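Local structure of NreA (Staphylococcus aureus subsp. aureus, 6K2H) at residues N50-F55 / L98-T103; Y25-I30 / G123-R128; V105-L110 / Y117-F122. The protein probably senses nitrate through a GAF domain and takes part in signalling, the deposited form being altered in its nitrate-binding site. The protein carries 1 engineered substitution. One frame throughout, in Å; residues are numbered along the deposited sequence.

Contact 1 (N50-F55 / L98-T103)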
loop_
_atom_site.group_PDB
_atom_site.type_symbol
_atom_site.label_atom_id
_atom_site.label_comp_id
_atom_site.label_asym_id
_atom_site.label_seq_id
_atom_site.Cartn_x
_atom_site.Cartn_y
_atom_site.Cartn_z
ATOM N N ASN A 50 11.404 -1.972 3.262
ATOM C CA ASN A 50 10.891 -3.094 3.997
ATOM C C ASN A 50 11.891 -3.586 5.013
ATOM O O ASN A 50 13.121 -3.662 4.742
ATOM C CB ASN A 50 10.462 -4.243 3.076
ATOM C CG ASN A 50 11.598 -4.833 2.262
ATOM O OD1 ASN A 50 12.275 -4.116 1.505
ATOM N ND2 ASN A 50 11.807 -6.116 2.388
ATOM N N LYS A 51 11.356 -3.992 6.149
ATOM C CA LYS A 51 12.184 -4.604 7.185
ATOM C C LYS A 51 12.400 -6.097 6.934
ATOM O O LYS A 51 13.423 -6.650 7.376
ATOM C CB LYS A 51 11.612 -4.404 8.572
ATOM C CG LYS A 51 11.474 -2.939 8.937
ATOM C CD LYS A 51 11.246 -2.694 10.375
ATOM C CE LYS A 51 9.880 -3.244 10.807
ATOM N NZ LYS A 51 9.760 -3.165 12.271
ATOM N N ASN A 52 11.442 -6.789 6.299
ATOM C CA ASN A 52 11.542 -8.216 6.136
ATOM C C ASN A 52 10.801 -8.628 4.895
ATOM O O ASN A 52 10.258 -7.796 4.200
ATOM C CB ASN A 52 11.023 -8.957 7.367
ATOM C CG ASN A 52 9.596 -8.579 7.692
ATOM O OD1 ASN A 52 8.745 -9.007 6.950
ATOM N ND2 ASN A 52 9.349 -7.715 8.735
ATOM N N ASN A 53 10.783 -9.930 4.590
ATOM C CA ASN A 53 10.139 -10.409 3.364
ATOM C C ASN A 53 8.828 -11.131 3.590
ATOM O O ASN A 53 8.300 -11.817 2.717
ATOM C CB ASN A 53 11.115 -11.335 2.643
ATOM C CG ASN A 53 12.264 -10.576 2.026
ATOM O OD1 ASN A 53 13.355 -11.151 1.845
ATOM N ND2 ASN A 53 12.047 -9.292 1.671
ATOM N N ARG A 54 8.315 -10.985 4.784
ATOM C CA ARG A 54 7.057 -11.628 5.108
ATOM C C ARG A 54 5.889 -11.067 4.319
ATOM O O ARG A 54 4.873 -11.779 4.181
ATOM C CB ARG A 54 6.801 -11.564 6.585
ATOM C CG ARG A 54 7.906 -12.206 7.401
ATOM C CD ARG A 54 7.431 -12.552 8.800
ATOM N NE ARG A 54 7.270 -11.415 9.665
ATOM C CZ ARG A 54 8.218 -10.747 10.247
ATOM N NH1 ARG A 54 9.497 -11.062 10.050
ATOM N NH2 ARG A 54 7.930 -9.713 11.004
ATOM N N PHE A 55 6.040 -9.888 3.699
ATOM C CA PHE A 55 4.958 -9.339 2.852
ATOM C C PHE A 55 4.643 -10.317 1.739
ATOM O O PHE A 55 3.523 -10.366 1.249
ATOM C CB PHE A 55 5.353 -7.988 2.246
ATOM C CG PHE A 55 6.447 -8.070 1.272
ATOM C CD1 PHE A 55 6.155 -8.152 -0.128
ATOM C CD2 PHE A 55 7.769 -8.038 1.686
ATOM C CE1 PHE A 55 7.182 -8.228 -1.059
ATOM C CE2 PHE A 55 8.782 -8.075 0.743
ATOM C CZ PHE A 55 8.498 -8.214 -0.640
ATOM N N LEU A 98 1.136 -5.335 10.233
ATOM C CA LEU A 98 1.812 -6.183 11.199
ATOM C C LEU A 98 3.254 -6.491 10.775
ATOM O O LEU A 98 4.136 -6.342 11.558
ATOM C CB LEU A 98 1.090 -7.507 11.368
ATOM C CG LEU A 98 -0.283 -7.436 12.053
ATOM C CD1 LEU A 98 -0.842 -8.850 11.985
ATOM C CD2 LEU A 98 -0.081 -7.024 13.488
ATOM N N SER A 99 3.453 -6.946 9.559
ATOM C CA SER A 99 4.780 -7.431 9.142
ATOM C C SER A 99 5.759 -6.275 9.053
ATOM O O SER A 99 6.938 -6.469 9.338
ATOM C CB SER A 99 4.680 -8.206 7.824
ATOM O OG SER A 99 4.457 -7.411 6.653
ATOM N N GLU A 100 5.272 -5.041 8.777
ATOM C CA GLU A 100 6.163 -3.889 8.655
ATOM C C GLU A 100 6.000 -2.856 9.782
ATOM O O GLU A 100 6.638 -1.855 9.731
ATOM C CB GLU A 100 5.971 -3.257 7.278
ATOM C CG GLU A 100 6.481 -4.097 6.108
ATOM C CD GLU A 100 8.005 -4.318 6.158
ATOM O OE1 GLU A 100 8.710 -3.408 6.701
ATOM O OE2 GLU A 100 8.476 -5.351 5.627
ATOM N N SER A 101 5.250 -3.188 10.827
ATOM C CA SER A 101 5.079 -2.335 12.019
ATOM C C SER A 101 4.772 -0.905 11.621
ATOM O O SER A 101 5.409 0.039 12.104
ATOM C CB SER A 101 6.322 -2.352 12.933
ATOM O OG SER A 101 6.775 -3.694 13.117
ATOM N N LEU A 102 3.791 -0.770 10.762
ATOM C CA LEU A 102 3.408 0.579 10.326
ATOM C C LEU A 102 2.492 1.268 11.320
ATOM O O LEU A 102 1.503 0.658 11.819
ATOM C CB LEU A 102 2.722 0.445 8.969
ATOM C CG LEU A 102 3.484 -0.260 7.853
ATOM C CD1 LEU A 102 2.735 -0.327 6.515
ATOM C CD2 LEU A 102 4.850 0.402 7.712
ATOM N N THR A 103 2.825 2.516 11.590
ATOM C CA THR A 103 2.091 3.335 12.567
ATOM C C THR A 103 1.204 4.364 11.923
ATOM O O THR A 103 0.370 4.912 12.580
ATOM C CB THR A 103 3.032 3.955 13.618
ATOM O OG1 THR A 103 4.031 4.749 12.970
ATOM C CG2 THR A 103 3.711 2.844 14.431
HETATM O O HOH W 1 6.907 -7.478 5.418
#

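Contact 2 (Y25-I30 / G123-R128)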
loop_
_atom_site.group_PDB
_atom_site.type_symbol
_atom_site.label_atom_id
_atom_site.label_comp_id
_atom_site.label_asym_id
_atom_site.label_seq_id
_atom_site.Cartn_x
_atom_site.Cartn_y
_atom_site.Cartn_z
ATOM N N TYR A 25 8.933 8.807 3.286
ATOM C CA TYR A 25 8.322 7.611 3.909
ATOM C C TYR A 25 9.286 6.577 4.351
ATOM O O TYR A 25 10.278 6.272 3.679
ATOM C CB TYR A 25 7.208 7.035 3.019
ATOM C CG TYR A 25 5.889 7.821 3.136
ATOM C CD1 TYR A 25 4.998 7.614 4.207
ATOM C CD2 TYR A 25 5.575 8.791 2.239
ATOM C CE1 TYR A 25 3.798 8.330 4.298
ATOM C CE2 TYR A 25 4.403 9.516 2.309
ATOM C CZ TYR A 25 3.514 9.297 3.307
ATOM O OH TYR A 25 2.375 10.039 3.365
ATOM N N ASP A 26 8.933 5.906 5.446
ATOM C CA ASP A 26 9.732 4.821 5.904
ATOM C C ASP A 26 9.539 3.565 5.029
ATOM O O ASP A 26 10.376 2.678 5.024
ATOM C CB ASP A 26 9.402 4.476 7.342
ATOM C CG ASP A 26 9.803 5.601 8.323
ATOM O OD1 ASP A 26 10.701 6.425 7.951
ATOM O OD2 ASP A 26 9.194 5.683 9.421
ATOM N N PHE A 27 8.353 3.453 4.441
ATOM C CA PHE A 27 7.987 2.255 3.705
ATOM C C PHE A 27 7.093 2.611 2.529
ATOM O O PHE A 27 6.242 3.554 2.593
ATOM C CB PHE A 27 7.172 1.338 4.666
ATOM C CG PHE A 27 6.686 0.063 4.032
ATOM C CD1 PHE A 27 7.569 -0.958 3.719
ATOM C CD2 PHE A 27 5.364 -0.127 3.724
ATOM C CE1 PHE A 27 7.163 -2.128 3.127
ATOM C CE2 PHE A 27 4.952 -1.311 3.115
ATOM C CZ PHE A 27 5.851 -2.305 2.808
ATOM N N ALA A 28 7.192 1.858 1.452
ATOM C CA ALA A 28 6.142 1.971 0.380
ATOM C C ALA A 28 5.927 0.595 -0.261
ATOM O O ALA A 28 6.831 -0.249 -0.210
ATOM C CB ALA A 28 6.511 3.052 -0.680
ATOM N N ALA A 29 4.774 0.364 -0.874
ATOM C CA ALA A 29 4.489 -0.927 -1.469
ATOM C C ALA A 29 3.504 -0.745 -2.584
ATOM O O ALA A 29 2.678 0.203 -2.544
ATOM C CB ALA A 29 3.987 -1.877 -0.429
ATOM N N ILE A 30 3.595 -1.611 -3.591
ATOM C CA ILE A 30 2.561 -1.622 -4.653
ATOM C C ILE A 30 1.898 -2.993 -4.700
ATOM O O ILE A 30 2.578 -3.997 -4.802
ATOM C CB ILE A 30 3.204 -1.312 -6.018
ATOM C CG1 ILE A 30 3.693 0.146 -6.069
ATOM C CG2 ILE A 30 2.170 -1.539 -7.148
ATOM C CD1 ILE A 30 4.683 0.483 -7.190
ATOM N N GLY A 123 3.842 4.086 3.952
ATOM C CA GLY A 123 3.762 3.812 5.386
ATOM C C GLY A 123 4.836 4.454 6.253
ATOM O O GLY A 123 5.967 4.580 5.805
ATOM N N GLN A 124 4.467 4.900 7.441
ATOM C CA GLN A 124 5.433 5.362 8.443
ATOM C C GLN A 124 5.581 4.356 9.549
ATOM O O GLN A 124 4.604 3.633 9.889
ATOM C CB GLN A 124 5.029 6.705 9.054
ATOM C CG GLN A 124 4.890 7.833 8.030
ATOM C CD GLN A 124 6.192 8.332 7.469
ATOM O OE1 GLN A 124 7.075 7.556 7.085
ATOM N NE2 GLN A 124 6.347 9.663 7.422
ATOM N N ARG A 125 6.757 4.381 10.177
ATOM C CA ARG A 125 7.002 3.634 11.385
ATOM C C ARG A 125 7.290 4.591 12.532
ATOM O O ARG A 125 7.494 5.776 12.346
ATOM C CB ARG A 125 8.222 2.715 11.187
ATOM C CG ARG A 125 7.929 1.652 10.123
ATOM C CD ARG A 125 8.919 0.495 10.199
ATOM N NE ARG A 125 8.841 -0.271 8.960
ATOM C CZ ARG A 125 9.558 -0.035 7.858
ATOM N NH1 ARG A 125 10.492 0.924 7.818
ATOM N NH2 ARG A 125 9.292 -0.744 6.777
ATOM N N ASP A 126 7.259 4.053 13.729
ATOM C CA ASP A 126 7.799 4.737 14.965
ATOM C C ASP A 126 7.055 6.009 15.281
ATOM O O ASP A 126 7.588 6.890 15.970
ATOM C CB ASP A 126 9.311 5.023 14.879
ATOM C CG ASP A 126 10.118 3.763 14.571
ATOM O OD1 ASP A 126 9.981 2.805 15.363
ATOM O OD2 ASP A 126 10.908 3.782 13.591
ATOM N N GLY A 127 5.818 6.120 14.755
ATOM C CA GLY A 127 4.987 7.309 15.080
ATOM C C GLY A 127 5.252 8.513 14.248
ATOM O O GLY A 127 4.728 9.606 14.559
ATOM N N ARG A 128 6.054 8.389 13.215
ATOM C CA ARG A 128 6.325 9.520 12.322
ATOM C C ARG A 128 4.988 9.820 11.616
ATOM O O ARG A 128 4.347 8.952 11.027
ATOM C CB ARG A 128 7.398 9.241 11.267
ATOM C CG ARG A 128 8.829 9.109 11.780
ATOM C CD ARG A 128 9.836 9.004 10.621
ATOM N NE ARG A 128 9.706 10.205 9.756
ATOM C CZ ARG A 128 9.707 10.257 8.427
ATOM N NH1 ARG A 128 9.458 11.455 7.803
ATOM N NH2 ARG A 128 9.907 9.176 7.695
#

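Contact 3 (V105-L110 / Y117-F122)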
loop_
_atom_site.group_PDB
_atom_site.type_symbol
_atom_site.label_atom_id
_atom_site.label_comp_id
_atom_site.label_asym_id
_atom_site.label_seq_id
_atom_site.Cartn_x
_atom_site.Cartn_y
_atom_site.Cartn_z
ATOM N N VAL A 105 -0.506 5.161 7.658
ATOM C CA VAL A 105 -0.535 4.721 6.260
ATOM C C VAL A 105 -1.412 5.596 5.371
ATOM O O VAL A 105 -2.421 6.181 5.843
ATOM C CB VAL A 105 -0.967 3.227 6.050
ATOM C CG1 VAL A 105 0.008 2.263 6.692
ATOM C CG2 VAL A 105 -2.312 2.960 6.609
ATOM N N LEU A 106 -1.011 5.693 4.117
ATOM C CA LEU A 106 -1.728 6.409 3.058
ATOM C C LEU A 106 -1.761 5.384 1.914
ATOM O O LEU A 106 -0.705 5.067 1.319
ATOM C CB LEU A 106 -0.967 7.659 2.614
ATOM C CG LEU A 106 -1.390 8.304 1.280
ATOM C CD1 LEU A 106 -2.825 8.721 1.334
ATOM C CD2 LEU A 106 -0.484 9.475 0.976
ATOM N N ALA A 107 -2.951 4.889 1.570
ATOM C CA ALA A 107 -3.058 3.944 0.455
ATOM C C ALA A 107 -3.897 4.569 -0.665
ATOM O O ALA A 107 -5.003 5.028 -0.431
ATOM C CB ALA A 107 -3.665 2.704 0.894
ATOM N N VAL A 108 -3.284 4.651 -1.839
ATOM C CA VAL A 108 -3.947 5.331 -2.974
ATOM C C VAL A 108 -4.184 4.441 -4.179
ATOM O O VAL A 108 -3.337 3.602 -4.498
ATOM C CB VAL A 108 -3.142 6.552 -3.384
ATOM C CG1 VAL A 108 -3.015 7.548 -2.253
ATOM C CG2 VAL A 108 -1.762 6.192 -3.940
ATOM N N PRO A 109 -5.329 4.601 -4.867
ATOM C CA PRO A 109 -5.575 3.779 -6.057
ATOM C C PRO A 109 -4.654 4.193 -7.183
ATOM O O PRO A 109 -4.317 5.411 -7.352
ATOM C CB PRO A 109 -7.012 4.074 -6.388
ATOM C CG PRO A 109 -7.288 5.421 -5.871
ATOM C CD PRO A 109 -6.486 5.471 -4.571
ATOM N N LEU A 110 -4.229 3.209 -7.953
ATOM C CA LEU A 110 -3.477 3.456 -9.187
ATOM C C LEU A 110 -4.459 3.245 -10.343
ATOM O O LEU A 110 -5.110 2.194 -10.408
ATOM C CB LEU A 110 -2.309 2.522 -9.300
ATOM C CG LEU A 110 -1.243 2.801 -8.220
ATOM C CD1 LEU A 110 -0.131 1.818 -8.448
ATOM C CD2 LEU A 110 -0.652 4.205 -8.324
ATOM N N TYR A 117 -6.020 -0.472 -11.251
ATOM C CA TYR A 117 -5.198 -1.629 -11.500
ATOM C C TYR A 117 -4.294 -1.987 -10.343
ATOM O O TYR A 117 -3.789 -3.117 -10.265
ATOM C CB TYR A 117 -4.366 -1.426 -12.740
ATOM C CG TYR A 117 -3.240 -0.427 -12.644
ATOM C CD1 TYR A 117 -1.954 -0.808 -12.159
ATOM C CD2 TYR A 117 -3.402 0.877 -13.096
ATOM C CE1 TYR A 117 -0.894 0.124 -12.095
ATOM C CE2 TYR A 117 -2.359 1.772 -13.038
ATOM C CZ TYR A 117 -1.122 1.387 -12.520
ATOM O OH TYR A 117 -0.113 2.289 -12.502
ATOM N N GLY A 118 -4.156 -1.073 -9.396
ATOM C CA GLY A 118 -3.222 -1.330 -8.293
ATOM C C GLY A 118 -3.414 -0.367 -7.139
ATOM O O GLY A 118 -4.261 0.570 -7.182
ATOM N N VAL A 119 -2.629 -0.618 -6.095
ATOM C CA VAL A 119 -2.633 0.225 -4.919
ATOM C C VAL A 119 -1.232 0.588 -4.547
ATOM O O VAL A 119 -0.405 -0.299 -4.427
ATOM C CB VAL A 119 -3.366 -0.432 -3.732
ATOM C CG1 VAL A 119 -3.392 0.520 -2.546
ATOM C CG2 VAL A 119 -4.778 -0.843 -4.142
ATOM N N LEU A 120 -0.958 1.902 -4.410
ATOM C CA LEU A 120 0.296 2.403 -3.875
ATOM C C LEU A 120 0.141 2.771 -2.399
ATOM O O LEU A 120 -0.711 3.623 -2.016
ATOM C CB LEU A 120 0.757 3.626 -4.643
ATOM C CG LEU A 120 1.929 4.405 -4.203
ATOM C CD1 LEU A 120 3.196 3.576 -4.225
ATOM C CD2 LEU A 120 2.116 5.643 -5.112
ATOM N N LEU A 121 0.880 2.078 -1.567
ATOM C CA LEU A 121 0.818 2.251 -0.096
ATOM C C LEU A 121 2.079 2.963 0.374
ATOM O O LEU A 121 3.205 2.584 -0.061
ATOM C CB LEU A 121 0.671 0.915 0.573
ATOM C CG LEU A 121 0.902 0.992 2.085
ATOM C CD1 LEU A 121 -0.199 1.691 2.729
ATOM C CD2 LEU A 121 1.080 -0.421 2.672
ATOM N N PHE A 122 1.891 4.080 1.103
ATOM C CA PHE A 122 2.991 4.780 1.802
ATOM C C PHE A 122 2.786 4.513 3.281
ATOM O O PHE A 122 1.662 4.671 3.827
ATOM C CB PHE A 122 2.943 6.293 1.520
ATOM C CG PHE A 122 3.296 6.652 0.099
ATOM C CD1 PHE A 122 4.637 6.638 -0.278
ATOM C CD2 PHE A 122 2.355 7.103 -0.782
ATOM C CE1 PHE A 122 4.991 7.008 -1.579
ATOM C CE2 PHE A 122 2.702 7.499 -2.074
ATOM C CZ PHE A 122 4.029 7.450 -2.462
#

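Contact 1 (N50-F55 / L98-T103)
The carboxylate of E100 is gripped by backbone N-H groups of the loop at 50-55. K51 N gives a nearly straight hydrogen bond to E100 OE1 (2.8 Å, 170°), using the syn lone pair of that oxygen, and N52 N adds a weak one to E100 OE2 at 3.4 Å. The glutamate reaches them by a bend at chi2 (-63°), which folds its end back toward the loop. OE1 also forms a salt bridge with R125, so this buried acid, probably charged, has both a backbone and a side-chain partner. The aliphatic chain of K51 runs past the same carboxylate in the opposite direction.

An amide makes the second link: N52 ND2 donates to S99 O at 2.8 Å, the acceptor lying close to the amide plane of N52. The other end of that amide works inside its own loop, where OD1 accepts from R54 N at 3.0 Å and so closes an Asx turn. Across from it, S99 closes helix 96-99 and E100 is the first residue to leave helical geometry, so in this GAF domain the loop after strand 42-48 is tied to a helix end.

One water bridges the two sides, donating to N52 OD1 and E100 OE2 and accepting from S99 OG at 2.7 Å. Nonpolar contact is slighter: the CB atoms of R54 and S99 lie 4.2 Å apart.

Contact 2 (Y25-I30 / G123-R128)
G123 is opposed by two residues, D26 and F27, in a classic beta bulge between strands 27-33 and 115-124 of the antiparallel GAF sheet. F27 and G123 form a hydrogen-bonded pair, with G123 N to F27 O at 2.8 Å.

The side chain of D26 points across to the other segment. Its CB packs near R125 NH1 and G123 O. CG, beside the backbone N (chi1 -67°), lies 3.6 Å from Q124 OE1 and carries the two oxygens to different partners. OD2 accepts from R125 N on its anti lone pair (2.9 Å, 163°), while OD1 takes the salt bridge from R128 NH2 at 2.9 Å. The arginine meets OD1 from above the carboxylate plane, though OD1 itself lies in the guanidinium plane. The carboxylate thus spans the type I' turn from R125 to R128, whose own bond runs from R128 N to R125 O.

Q124, bent at chi2, crosses Y25 at about a right angle and brings OE1 to D26 N at 3.0 Å, while its NE2 bonds to P129 O. R125 is extended from CG to NE; its NH2, salt-bridged to E100, lies 3.5 Å from F27 CD1.

Contact 3 (V105-L110 / Y117-F122)
Strands 105-110 and 117-122 run antiparallel at 154°, their axes 4.5 Å apart at closest approach, with backbone bonds pairing L106 with F122, V108 with L120 and L110 with G118. At the last pair the register slips: an extra residue in strand 117-122 puts Y117 as well as G118 across from L110, a classic beta bulge in which L110 N bonds to G118 O and Y117 N to L110 O.

At the bulge the tyrosine ring lies against L110. With its CG between the backbone N and carbonyl carbon (chi1 71°), Y117 turns one face to L110 CB, which makes a CH-pi contact 3.9 Å from the ring centroid. L110 CD2 then reaches L120 CB. On that same side V108 and L120 lie side by side, CG2 to CB at 3.7 Å, and L106 CD2 meets F122 CD2 at 4.1 Å. On the reverse side L121 CD1 touches V105 CB at 3.7 Å and also A107 CB, whose other neighbour is V119 CG1.

The hairpin is covered on both faces: V70 of helix 65-73 packs on A107, P109 and V119, whereas I139 of helix 136-140 meets V108 and L110. Strand 77-79 borders 104-112, and strand 27-33 borders 115-124.

In the fold
Contacts 2 and 3 lie on one antiparallel sheet and share strand 115-124, their centres about 12 Å apart. A29 O lies 2.8 Å from L121 N, a probable hydrogen bond that carries the sheet from one contact to the other, and the rings of Y25 and F122 stack. Contact 1 sits off the sheet, its centre about 9 Å from that of contact 2 and 16 Å from that of contact 3. It is joined to contact 2 by the salt bridge between E100 OE1 and R125 NH2 (2.7 Å) and by a probable hydrogen bond of T103 N with Q124 O. Toward contact 3 it offers L102, whose CD1 lies 4.2 Å from L121 CD2.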